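Local coordinates for uncharacterized protein (Bacillus thuringiensis serovar kurstaki, PDB 4XE7), which is a ParM-type bacterial actin-like cytoskeletal protein that probably polymerises with bound nucleotide into filaments that segregate plasmid DNA, at residues 27-33 with 212-216; 6-11 with 140-144; 149-154 with 407-411. One frame throughout, in Å; residues are numbered along the deposited sequence.

Contact 3 is the buried one, where segment 149-154, mostly strand, packs against helix 407-411; contacts 1 and 2 are partly buried and involve turns and loops nearer the surface. The same helix also touches contact 1, where Ile33 and Leu27 meet Leu408 and Ile213 meets Ile409. Contact 2 joins contact 1 through Leu6, which packs on Leu27 and Gly31, and reaches contact 3 through Leu11 and Met10 against Pro149. All three satisfy backbone carbonyls, but by different means: contact 1 with backbone and asparagine N-H groups, contact 2 with one lysine ammonium, contact 3 with a serine hydroxyl and an asparagine amide, beside an aromatic ring.

Contact 1: 27-33 with 212-216; sequences LNEKGNI and DIVNG
The amide N of Gly216 gives a nearly straight bond (170°) to the carbonyl O of Gly31, 2.9 Å away, and two more bonds flank it. The backbone N of Asn215 reaches OD1 of Asn32 at 2.9 Å, while ND2 of Asn215 bonds to Lys30 O, also at 2.9 Å, with that oxygen close to the plane of the Asn215 amide. The two asparagine side chains run alongside each other in the same sense, their amide planes 52° apart; each uses its short polar arm on the backbone of the other segment. Two hairpin turns meet here. Residues 28-31 form a type I turn followed by a G1-type bulge, linking strands 21-27 and 33-45; glycine suits position 31 because its phi is positive and because Asn215 and Gly216 press close to its CA. Asn28 stiffens the bend from within, its OD1 accepting from Asn32 N at 3.0 Å. Opposite, Asn215 and Gly216 both have positive phi, close to a type I' turn, for which Asn-Gly is a favoured pair, and they close the hairpin of 211-214 with 217-220. Beneath the turns the contact becomes apolar. CG2 of Ile213 touches Leu27 CD2 at 3.6 Å, the two side chains roughly perpendicular, and Ile33 comes to Ile213 CB through CG1. With CG1 beside its backbone N (chi1 -58°), Ile33 brings CD1 to 3.4 Å from Asp212 OD1. A water bridges Ile33 N and Ile213 O. Helix 402-418 backs both isoleucines, and its Arg405 forms a salt bridge with Asp212.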
loop_
_atom_site.group_PDB
_atom_site.type_symbol
_atom_site.label_atom_id
_atom_site.label_comp_id
_atom_site.label_asym_id
_atom_site.label_seq_id
_atom_site.Cartn_x
_atom_site.Cartn_y
_atom_site.Cartn_z
ATOM N N LEU A 27 -6.401 12.128 -6.398
ATOM C CA LEU A 27 -7.530 12.894 -5.894
ATOM C C LEU A 27 -8.767 12.556 -6.712
ATOM O O LEU A 27 -8.769 12.656 -7.940
ATOM C CB LEU A 27 -7.234 14.390 -5.924
ATOM C CG LEU A 27 -6.103 14.790 -4.965
ATOM C CD1 LEU A 27 -5.790 16.285 -5.064
ATOM C CD2 LEU A 27 -6.476 14.407 -3.511
ATOM N N ASN A 28 -9.817 12.112 -6.029
ATOM C CA ASN A 28 -11.004 11.690 -6.742
ATOM C C ASN A 28 -11.905 12.903 -6.957
ATOM O O ASN A 28 -11.458 14.047 -6.809
ATOM C CB ASN A 28 -11.718 10.551 -5.999
ATOM C CG ASN A 28 -12.159 10.940 -4.585
ATOM O OD1 ASN A 28 -12.291 12.122 -4.254
ATOM N ND2 ASN A 28 -12.409 9.927 -3.751
ATOM N N GLU A 29 -13.166 12.690 -7.312
ATOM C CA GLU A 29 -13.995 13.850 -7.639
ATOM C C GLU A 29 -14.422 14.664 -6.409
ATOM O O GLU A 29 -14.735 15.844 -6.520
ATOM C CB GLU A 29 -15.205 13.411 -8.451
ATOM C CG GLU A 29 -14.800 12.968 -9.849
ATOM C CD GLU A 29 -15.954 12.400 -10.629
ATOM O OE1 GLU A 29 -16.394 11.275 -10.296
ATOM O OE2 GLU A 29 -16.415 13.084 -11.567
ATOM N N LYS A 30 -14.407 14.067 -5.226
ATOM C CA LYS A 30 -14.709 14.860 -4.035
ATOM C C LYS A 30 -13.431 15.521 -3.495
ATOM O O LYS A 30 -13.441 16.139 -2.442
ATOM C CB LYS A 30 -15.386 13.995 -2.975
ATOM C CG LYS A 30 -16.525 13.158 -3.545
ATOM C CD LYS A 30 -17.764 13.112 -2.674
ATOM C CE LYS A 30 -17.837 11.828 -1.877
ATOM N NZ LYS A 30 -16.693 11.732 -0.934
ATOM N N GLY A 31 -12.332 15.391 -4.238
ATOM C CA GLY A 31 -11.059 15.981 -3.835
ATOM C C GLY A 31 -10.388 15.267 -2.673
ATOM O O GLY A 31 -9.506 15.834 -2.011
ATOM N N ASN A 32 -10.814 14.030 -2.404
ATOM C CA ASN A 32 -10.173 13.210 -1.377
ATOM C C ASN A 32 -9.125 12.296 -1.989
ATOM O O ASN A 32 -9.171 12.005 -3.195
ATOM C CB ASN A 32 -11.199 12.367 -0.618
ATOM C CG ASN A 32 -12.160 13.211 0.194
ATOM O OD1 ASN A 32 -11.783 14.254 0.738
ATOM N ND2 ASN A 32 -13.408 12.759 0.290
ATOM N N ILE A 33 -8.192 11.836 -1.157
ATOM C CA ILE A 33 -7.166 10.898 -1.612
ATOM C C ILE A 33 -7.759 9.506 -1.714
ATOM O O ILE A 33 -8.295 9.000 -0.742
ATOM C CB ILE A 33 -5.943 10.873 -0.661
ATOM C CG1 ILE A 33 -5.348 12.279 -0.565
ATOM C CG2 ILE A 33 -4.885 9.849 -1.157
ATOM C CD1 ILE A 33 -4.184 12.404 0.373
ATOM N N ASP A 212 -2.337 15.890 4.819
ATOM C CA ASP A 212 -3.406 15.112 4.189
ATOM C C ASP A 212 -4.093 16.039 3.170
ATOM O O ASP A 212 -3.875 17.254 3.198
ATOM C CB ASP A 212 -4.386 14.585 5.254
ATOM C CG ASP A 212 -5.344 13.518 4.727
ATOM O OD1 ASP A 212 -5.211 13.086 3.566
ATOM O OD2 ASP A 212 -6.233 13.087 5.504
ATOM N N ILE A 213 -4.878 15.478 2.252
ATOM C CA ILE A 213 -5.676 16.293 1.340
ATOM C C ILE A 213 -7.139 15.903 1.516
ATOM O O ILE A 213 -7.519 14.758 1.270
ATOM C CB ILE A 213 -5.262 16.113 -0.134
ATOM C CG1 ILE A 213 -3.752 16.307 -0.314
ATOM C CG2 ILE A 213 -6.058 17.064 -1.044
ATOM C CD1 ILE A 213 -3.270 16.013 -1.758
ATOM N N VAL A 214 -7.955 16.842 1.973
ATOM C CA VAL A 214 -9.362 16.540 2.245
ATOM C C VAL A 214 -10.261 17.530 1.510
ATOM O O VAL A 214 -10.224 18.729 1.767
ATOM C CB VAL A 214 -9.656 16.557 3.778
ATOM C CG1 VAL A 214 -11.131 16.202 4.086
ATOM C CG2 VAL A 214 -8.716 15.588 4.499
ATOM N N ASN A 215 -11.063 17.010 0.587
ATOM C CA ASN A 215 -11.969 17.832 -0.210
ATOM C C ASN A 215 -11.218 18.987 -0.860
ATOM O O ASN A 215 -11.605 20.137 -0.715
ATOM C CB ASN A 215 -13.139 18.365 0.644
ATOM C CG ASN A 215 -14.041 17.247 1.168
ATOM O OD1 ASN A 215 -14.303 17.162 2.357
ATOM N ND2 ASN A 215 -14.504 16.384 0.273
ATOM N N GLY A 216 -10.126 18.666 -1.553
ATOM C CA GLY A 216 -9.319 19.671 -2.227
ATOM C C GLY A 216 -8.365 20.495 -1.368
ATOM O O GLY A 216 -7.564 21.259 -1.898
HETATM O O HOH W 1 -8.669 12.393 1.631
#

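Contact 2: 6-11 with 140-144; sequences LSKNML and RIGKE
Asn9 and Lys143 mark the nearest approach of the two backbones, their CA atoms 6.6 Å apart, and the gap is bridged by the lysine side chain. Lys143 has much the largest share of the buried surface. Its chain runs extended as far as CE and bends only at chi4 (-74°), which turns NZ into a group of carbonyls at the end of helix 2-7. NZ gives hydrogen bonds to Leu6 O at 3.2 Å, where it lies in the carbonyl plane, and to Lys8 O at 2.9 Å, where it stands well above the plane. Ser7 O is also close to NZ, at 3.3 Å. A long, flexible cation suits this place, since it can meet several oxygens at once, and its charge would probably be favoured by the negative end of the helix dipole. The methylenes are used as well: CD of Lys143 passes Met10 O at 3.6 Å. Lys8 O lies at the start of an inverse gamma turn centred on Asn9, which swings the chain toward Leu11. Farther along, the contact is apolar, with CD1 of Leu11 and CD1 of Ile141 meeting at 4.0 Å. Gly142, with positive phi, is the C-prime residue of a Schellman motif that ends helix 123-140. Phe26 of strand 21-27 packs on both Leu11 and Ile141, while backbone bonds between Ser147 and both Asn9 and Leu11 tie the segment to strand 145-154, leaving this junction between two helix ends and two strands.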
loop_
_atom_site.group_PDB
_atom_site.type_symbol
_atom_site.label_atom_id
_atom_site.label_comp_id
_atom_site.label_asym_id
_atom_site.label_seq_id
_atom_site.Cartn_x
_atom_site.Cartn_y
_atom_site.Cartn_z
ATOM N N LEU A 6 -8.987 20.150 -10.778
ATOM C CA LEU A 6 -9.451 18.767 -10.855
ATOM C C LEU A 6 -10.594 18.584 -11.846
ATOM O O LEU A 6 -10.775 17.493 -12.396
ATOM C CB LEU A 6 -9.885 18.270 -9.479
ATOM C CG LEU A 6 -8.798 18.183 -8.406
ATOM C CD1 LEU A 6 -9.397 17.805 -7.049
ATOM C CD2 LEU A 6 -7.715 17.198 -8.837
ATOM N N SER A 7 -11.360 19.643 -12.092
ATOM C CA SER A 7 -12.492 19.508 -13.003
ATOM C C SER A 7 -12.034 19.421 -14.467
ATOM O O SER A 7 -12.819 19.061 -15.341
ATOM C CB SER A 7 -13.482 20.667 -12.823
ATOM O OG SER A 7 -12.907 21.895 -13.227
ATOM N N LYS A 8 -10.771 19.736 -14.736
ATOM C CA LYS A 8 -10.247 19.649 -16.104
ATOM C C LYS A 8 -9.919 18.207 -16.507
ATOM O O LYS A 8 -9.916 17.306 -15.670
ATOM C CB LYS A 8 -9.002 20.527 -16.249
ATOM C CG LYS A 8 -9.266 21.995 -16.007
ATOM C CD LYS A 8 -8.002 22.822 -16.103
ATOM C CE LYS A 8 -8.330 24.302 -15.945
ATOM N NZ LYS A 8 -7.224 25.058 -15.286
ATOM N N ASN A 9 -9.639 17.992 -17.789
ATOM C CA ASN A 9 -9.262 16.667 -18.274
ATOM C C ASN A 9 -7.881 16.280 -17.753
ATOM O O ASN A 9 -6.888 16.286 -18.494
ATOM C CB ASN A 9 -9.284 16.617 -19.805
ATOM C CG ASN A 9 -10.691 16.712 -20.375
ATOM O OD1 ASN A 9 -11.673 16.667 -19.641
ATOM N ND2 ASN A 9 -10.790 16.837 -21.689
ATOM N N MET A 10 -7.822 15.958 -16.465
ATOM C CA MET A 10 -6.552 15.672 -15.820
ATOM C C MET A 10 -6.742 14.726 -14.647
ATOM O O MET A 10 -7.831 14.643 -14.065
ATOM C CB MET A 10 -5.886 16.969 -15.346
ATOM C CG MET A 10 -6.583 17.598 -14.131
ATOM S SD MET A 10 -5.885 17.047 -12.549
ATOM C CE MET A 10 -4.161 17.533 -12.823
ATOM N N LEU A 11 -5.669 14.013 -14.325
ATOM C CA LEU A 11 -5.606 13.151 -13.161
ATOM C C LEU A 11 -4.414 13.611 -12.335
ATOM O O LEU A 11 -3.299 13.737 -12.854
ATOM C CB LEU A 11 -5.464 11.678 -13.561
ATOM C CG LEU A 11 -5.179 10.671 -12.439
ATOM C CD1 LEU A 11 -6.387 10.494 -11.481
ATOM C CD2 LEU A 11 -4.734 9.332 -13.026
ATOM N N ARG A 140 -12.429 5.752 -12.936
ATOM C CA ARG A 140 -13.164 6.019 -11.697
ATOM C C ARG A 140 -13.693 7.442 -11.597
ATOM O O ARG A 140 -14.743 7.679 -11.022
ATOM C CB ARG A 140 -12.282 5.741 -10.481
ATOM C CG ARG A 140 -12.014 4.276 -10.242
ATOM C CD ARG A 140 -11.240 4.071 -8.951
ATOM N NE ARG A 140 -11.065 2.651 -8.694
ATOM C CZ ARG A 140 -10.637 2.157 -7.546
ATOM N NH1 ARG A 140 -10.322 2.987 -6.558
ATOM N NH2 ARG A 140 -10.509 0.841 -7.397
ATOM N N ILE A 141 -12.960 8.398 -12.142
ATOM C CA ILE A 141 -13.378 9.774 -12.024
ATOM C C ILE A 141 -14.053 10.243 -13.312
ATOM O O ILE A 141 -14.270 11.433 -13.521
ATOM C CB ILE A 141 -12.190 10.669 -11.633
ATOM C CG1 ILE A 141 -11.217 10.856 -12.794
ATOM C CG2 ILE A 141 -11.459 10.053 -10.451
ATOM C CD1 ILE A 141 -10.038 11.730 -12.432
ATOM N N GLY A 142 -14.414 9.284 -14.159
ATOM C CA GLY A 142 -15.226 9.548 -15.328
ATOM C C GLY A 142 -14.597 10.368 -16.434
ATOM O O GLY A 142 -15.284 11.149 -17.091
ATOM N N LYS A 143 -13.300 10.190 -16.659
ATOM C CA LYS A 143 -12.594 10.975 -17.665
ATOM C C LYS A 143 -11.833 10.086 -18.638
ATOM O O LYS A 143 -10.978 9.289 -18.229
ATOM C CB LYS A 143 -11.609 11.948 -17.009
ATOM C CG LYS A 143 -12.214 13.006 -16.071
ATOM C CD LYS A 143 -11.051 13.773 -15.410
ATOM C CE LYS A 143 -11.503 14.629 -14.225
ATOM N NZ LYS A 143 -12.238 15.840 -14.681
ATOM N N GLU A 144 -12.116 10.242 -19.928
ATOM C CA GLU A 144 -11.512 9.375 -20.931
ATOM C C GLU A 144 -10.280 10.004 -21.575
ATOM O O GLU A 144 -9.552 9.343 -22.312
ATOM C CB GLU A 144 -12.549 9.002 -21.995
ATOM C CG GLU A 144 -13.203 7.655 -21.742
ATOM C CD GLU A 144 -14.388 7.385 -22.650
ATOM O OE1 GLU A 144 -15.169 6.453 -22.347
ATOM O OE2 GLU A 144 -14.537 8.100 -23.664
#

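Contact 3: 149-154 with 407-411; sequences PFSGGM and YLIAN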
loop_
_atom_site.group_PDB
_atom_site.type_symbol
_atom_site.label_atom_id
_atom_site.label_comp_id
_atom_site.label_asym_id
_atom_site.label_seq_id
_atom_site.Cartn_x
_atom_site.Cartn_y
_atom_site.Cartn_z
ATOM N N PRO A 149 0.293 14.721 -14.895
ATOM C CA PRO A 149 1.629 15.143 -14.454
ATOM C C PRO A 149 2.255 14.067 -13.566
ATOM O O PRO A 149 1.688 13.717 -12.524
ATOM C CB PRO A 149 1.367 16.435 -13.680
ATOM C CG PRO A 149 -0.064 16.325 -13.220
ATOM C CD PRO A 149 -0.786 15.522 -14.289
ATOM N N PHE A 150 3.405 13.538 -13.977
ATOM C CA PHE A 150 3.945 12.370 -13.300
ATOM C C PHE A 150 4.718 12.714 -12.027
ATOM O O PHE A 150 5.721 13.407 -12.057
ATOM C CB PHE A 150 4.854 11.562 -14.239
ATOM C CG PHE A 150 5.270 10.254 -13.649
ATOM C CD1 PHE A 150 4.363 9.210 -13.557
ATOM C CD2 PHE A 150 6.538 10.086 -13.119
ATOM C CE1 PHE A 150 4.723 8.002 -12.989
ATOM C CE2 PHE A 150 6.905 8.880 -12.540
ATOM C CZ PHE A 150 5.995 7.842 -12.472
ATOM N N SER A 151 4.277 12.185 -10.898
ATOM C CA SER A 151 5.066 12.357 -9.689
ATOM C C SER A 151 5.406 10.979 -9.156
ATOM O O SER A 151 4.544 10.259 -8.654
ATOM C CB SER A 151 4.315 13.196 -8.649
ATOM O OG SER A 151 5.024 13.267 -7.420
ATOM N N GLY A 152 6.663 10.592 -9.301
ATOM C CA GLY A 152 7.091 9.319 -8.778
ATOM C C GLY A 152 8.332 9.442 -7.921
ATOM O O GLY A 152 8.674 10.514 -7.411
ATOM N N GLY A 153 9.017 8.325 -7.754
ATOM C CA GLY A 153 10.243 8.328 -6.991
ATOM C C GLY A 153 10.988 7.037 -7.198
ATOM O O GLY A 153 10.389 6.003 -7.490
ATOM N N MET A 154 12.305 7.096 -7.070
ATOM C CA MET A 154 13.095 5.880 -7.115
ATOM C C MET A 154 14.118 5.893 -5.991
ATOM O O MET A 154 14.565 6.961 -5.552
ATOM C CB MET A 154 13.781 5.710 -8.474
ATOM C CG MET A 154 14.839 6.741 -8.774
ATOM S SD MET A 154 15.573 6.477 -10.388
ATOM C CE MET A 154 15.730 8.164 -10.920
ATOM N N TYR A 407 4.099 11.323 -2.836
ATOM C CA TYR A 407 4.216 11.760 -4.219
ATOM C C TYR A 407 3.011 12.629 -4.594
ATOM O O TYR A 407 3.172 13.706 -5.158
ATOM C CB TYR A 407 4.342 10.558 -5.164
ATOM C CG TYR A 407 5.570 9.684 -4.918
ATOM C CD1 TYR A 407 6.620 10.140 -4.125
ATOM C CD2 TYR A 407 5.670 8.404 -5.465
ATOM C CE1 TYR A 407 7.737 9.365 -3.894
ATOM C CE2 TYR A 407 6.807 7.606 -5.238
ATOM C CZ TYR A 407 7.832 8.106 -4.452
ATOM O OH TYR A 407 8.964 7.363 -4.192
ATOM N N LEU A 408 1.799 12.171 -4.263
ATOM C CA LEU A 408 0.590 12.917 -4.622
ATOM C C LEU A 408 0.620 14.342 -4.039
ATOM O O LEU A 408 0.374 15.318 -4.749
ATOM C CB LEU A 408 -0.671 12.173 -4.147
ATOM C CG LEU A 408 -2.022 12.900 -4.268
ATOM C CD1 LEU A 408 -2.313 13.352 -5.705
ATOM C CD2 LEU A 408 -3.169 12.036 -3.742
ATOM N N ILE A 409 0.919 14.460 -2.748
ATOM C CA ILE A 409 1.018 15.779 -2.111
ATOM C C ILE A 409 2.084 16.665 -2.790
ATOM O O ILE A 409 1.850 17.855 -3.037
ATOM C CB ILE A 409 1.331 15.640 -0.606
ATOM C CG1 ILE A 409 0.154 14.964 0.109
ATOM C CG2 ILE A 409 1.630 17.000 0.038
ATOM C CD1 ILE A 409 0.553 14.244 1.384
ATOM N N ALA A 410 3.243 16.083 -3.093
ATOM C CA ALA A 410 4.295 16.792 -3.810
ATOM C C ALA A 410 3.764 17.250 -5.159
ATOM O O ALA A 410 4.015 18.378 -5.587
ATOM C CB ALA A 410 5.535 15.904 -3.993
ATOM N N ASN A 411 3.008 16.374 -5.816
ATOM C CA ASN A 411 2.424 16.702 -7.115
ATOM C C ASN A 411 1.430 17.871 -7.042
ATOM O O ASN A 411 1.440 18.747 -7.899
ATOM C CB ASN A 411 1.745 15.470 -7.710
ATOM C CG ASN A 411 1.677 15.518 -9.231
ATOM O OD1 ASN A 411 2.168 16.462 -9.861
ATOM N ND2 ASN A 411 1.069 14.498 -9.827
HETATM O O HOH W 2 4.481 16.573 -11.347
#
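Tyr407, Ser151 and Asn411 contribute most of the buried surface, as helix 407-411 lies over strand 150-154 with axes 7.6 Å apart. The Tyr407 ring is laid on the glycine part of the strand: the carbonyl carbon of Gly152 sits 3.6 Å above the ring plane, over its centre, and Gly152 CA makes a CH-pi contact. Farther out, Tyr407 OH comes to 3.2 Å from Gly153 CA. Gly153, with no side chain, leaves the room that the hydroxyl occupies; at Gly152 the room for a side chain is taken by Phe150. Ser151 faces the helix. With OG opposite its backbone N (chi1 175°), it donates to Tyr407 O at 3.0 Å, from above the carbonyl plane, although that oxygen already takes the helical bond from Asn411 N. Asn199 ND2 bonds to the same OG. One turn on, ND2 of Asn411 bonds to Pro149 O at 2.9 Å and also to Gly13 O, while its CB packs against Ser151 CB at 3.6 Å. Its OD1 accepts from a water at 2.8 Å. Ser151 and Asn411 thus make polar bonds to backbone carbonyls within a closely packed, buried interface. Tyr407 OH is the exception, buried without a partner in the model, which suggests that this tyrosine serves the contact more by packing than by hydrogen bonding.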